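Local coordinates for protein Hia (Haemophilus influenzae, PDB 1S7M) that is a homotrimeric autotransporter adhesin of the bacterial outer membrane that probably mediates recognition of the host, here as one piece of the longer protein, at residues 55-58 with 59-62. Numbering follows the deposited sequence.
Sequences LKKF and GDAN
D60 carries its CG anti to its own carbonyl carbon (chi1 -76°), and this turns the carboxylate back across a tight turn onto the backbone of K57. There OD2 accepts the amide hydrogen of K57 in a nearly straight bond, K57 N to D60 OD2 3.0 Å, with the donor standing above the carboxylate plane. In return the backbone N of D60 donates to K57 O at 3.2 Å, the bond that closes a type II beta turn from K57 to D60. One aspartate thus grips both polar backbone atoms of K57, and its short side chain suits a return over three residues. The other oxygen is used as well: a water gives one hydrogen to D60 OD1 (2.7 Å) and one to F58 O, tying the carboxylate to the turn's central peptide. G59 fits the third position because its backbone, with phi at 100°, would jam a side chain against the carbonyl oxygen of F58. The CB of K57 lies 3.5 Å from D60 OD1, while its chain, bent at chi2, leads its ammonium group away to the carbonyl of G108. K56, extended until its last torsion, brings CE to 3.9 Å from N62 O, and its NZ forms a salt bridge with E89. Buried F58 packs its large nonpolar side chain on N72 and K75 of helix 70-77 and A136 of a second subunit. In the adhesin's GIN region, the turn follows the weakly bonded strand 56-57, antiparallel to strand 85-86, and precedes helix 70-77, whose Q76 hydrogen-bonds to G59 N and D60 O.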
ATOM      1  N   LEU A  55       6.877  -3.627 -10.993  1.00 23.04           N
ATOM      2  CA  LEU A  55       5.426  -3.880 -10.994  1.00 23.71           C
ATOM      3  C   LEU A  55       4.757  -3.118 -12.132  1.00 23.75           C
ATOM      4  O   LEU A  55       5.106  -1.978 -12.404  1.00 23.68           O
ATOM      5  CB  LEU A  55       4.769  -3.445  -9.668  1.00 20.29           C
ATOM      6  CG  LEU A  55       5.183  -4.237  -8.407  1.00 22.35           C
ATOM      7  CD1 LEU A  55       4.640  -3.536  -7.137  1.00 15.30           C
ATOM      8  CD2 LEU A  55       4.659  -5.691  -8.510  1.00 18.85           C
ATOM      9  N   LYS A  56       3.783  -3.747 -12.774  1.00 24.27           N
ATOM     10  CA  LYS A  56       3.037  -3.102 -13.856  1.00 26.93           C
ATOM     11  C   LYS A  56       1.613  -2.842 -13.347  1.00 25.78           C
ATOM     12  O   LYS A  56       1.221  -3.349 -12.306  1.00 22.92           O
ATOM     13  CB  LYS A  56       2.914  -4.022 -15.080  1.00 24.62           C
ATOM     14  CG  LYS A  56       4.208  -4.430 -15.771  1.00 32.09           C
ATOM     15  CD  LYS A  56       3.875  -5.440 -16.888  1.00 35.65           C
ATOM     16  CE  LYS A  56       5.108  -5.993 -17.608  1.00 36.76           C
ATOM     17  NZ  LYS A  56       5.990  -6.823 -16.720  1.00 40.98           N
ATOM     18  N   LYS A  57       0.855  -2.068 -14.118  1.00 24.85           N
ATOM     19  CA  LYS A  57      -0.538  -1.777 -13.829  1.00 23.36           C
ATOM     20  C   LYS A  57      -1.322  -2.686 -14.750  1.00 23.43           C
ATOM     21  O   LYS A  57      -0.847  -3.013 -15.832  1.00 22.61           O
ATOM     22  CB  LYS A  57      -0.866  -0.323 -14.191  1.00 24.15           C
ATOM     23  CG  LYS A  57      -0.057   0.734 -13.407  1.00 26.04           C
ATOM     24  CD  LYS A  57      -0.074   0.430 -11.909  1.00 25.15           C
ATOM     25  CE  LYS A  57       0.365   1.645 -11.072  1.00 26.31           C
ATOM     26  NZ  LYS A  57       1.752   2.035 -11.363  1.00 27.11           N
ATOM     27  N   PHE A  58      -2.518  -3.091 -14.346  1.00 21.47           N
ATOM     28  CA  PHE A  58      -3.327  -3.918 -15.229  1.00 23.02           C
ATOM     29  C   PHE A  58      -3.679  -3.067 -16.454  1.00 24.00           C
ATOM     30  O   PHE A  58      -4.046  -1.881 -16.326  1.00 21.25           O
ATOM     31  CB  PHE A  58      -4.617  -4.384 -14.542  1.00 20.47           C
ATOM     32  CG  PHE A  58      -4.417  -5.500 -13.546  1.00 20.52           C
ATOM     33  CD1 PHE A  58      -4.570  -5.273 -12.176  1.00 18.15           C
ATOM     34  CD2 PHE A  58      -4.090  -6.781 -13.974  1.00 16.78           C
ATOM     35  CE1 PHE A  58      -4.403  -6.300 -11.250  1.00 14.65           C
ATOM     36  CE2 PHE A  58      -3.920  -7.826 -13.052  1.00 18.70           C
ATOM     37  CZ  PHE A  58      -4.078  -7.583 -11.679  1.00 16.02           C
ATOM     38  N   GLY A  59      -3.574  -3.671 -17.633  1.00 24.73           N
ATOM     39  CA  GLY A  59      -3.881  -2.942 -18.841  1.00 28.31           C
ATOM     40  C   GLY A  59      -2.629  -2.444 -19.535  1.00 31.43           C
ATOM     41  O   GLY A  59      -2.708  -1.911 -20.641  1.00 32.04           O
ATOM     42  N   ASP A  60      -1.473  -2.607 -18.896  1.00 32.17           N
ATOM     43  CA  ASP A  60      -0.219  -2.167 -19.502  1.00 36.20           C
ATOM     44  C   ASP A  60       0.180  -3.087 -20.653  1.00 37.13           C
ATOM     45  O   ASP A  60      -0.274  -4.228 -20.743  1.00 34.96           O
ATOM     46  CB  ASP A  60       0.923  -2.138 -18.471  1.00 37.57           C
ATOM     47  CG  ASP A  60       0.839  -0.933 -17.518  1.00 40.57           C
ATOM     48  OD1 ASP A  60      -0.139  -0.150 -17.624  1.00 40.60           O
ATOM     49  OD2 ASP A  60       1.758  -0.770 -16.667  1.00 38.98           O
ATOM     50  N   ALA A  61       1.043  -2.574 -21.525  1.00 40.45           N
ATOM     51  CA  ALA A  61       1.540  -3.339 -22.665  1.00 42.23           C
ATOM     52  C   ALA A  61       2.669  -4.237 -22.175  1.00 43.18           C
ATOM     53  O   ALA A  61       3.147  -4.097 -21.048  1.00 45.61           O
ATOM     54  CB  ALA A  61       2.058  -2.394 -23.732  1.00 43.87           C
ATOM     55  N   ASN A  62       3.088  -5.167 -23.014  1.00 43.07           N
ATOM     56  CA  ASN A  62       4.170  -6.069 -22.655  1.00 42.55           C
ATOM     57  C   ASN A  62       3.727  -7.122 -21.663  1.00 40.93           C
ATOM     58  O   ASN A  62       4.552  -7.767 -21.014  1.00 41.76           O
ATOM     59  CB  ASN A  62       5.353  -5.281 -22.092  1.00 45.30           C
ATOM     60  CG  ASN A  62       5.788  -4.150 -23.012  1.00 48.37           C
ATOM     61  OD1 ASN A  62       6.264  -4.383 -24.138  1.00 47.56           O
ATOM     62  ND2 ASN A  62       5.616  -2.912 -22.544  1.00 49.08           N
TER
HETATM   63  O   HOH W   1      -2.750   0.331 -17.587  1.00 28.74           O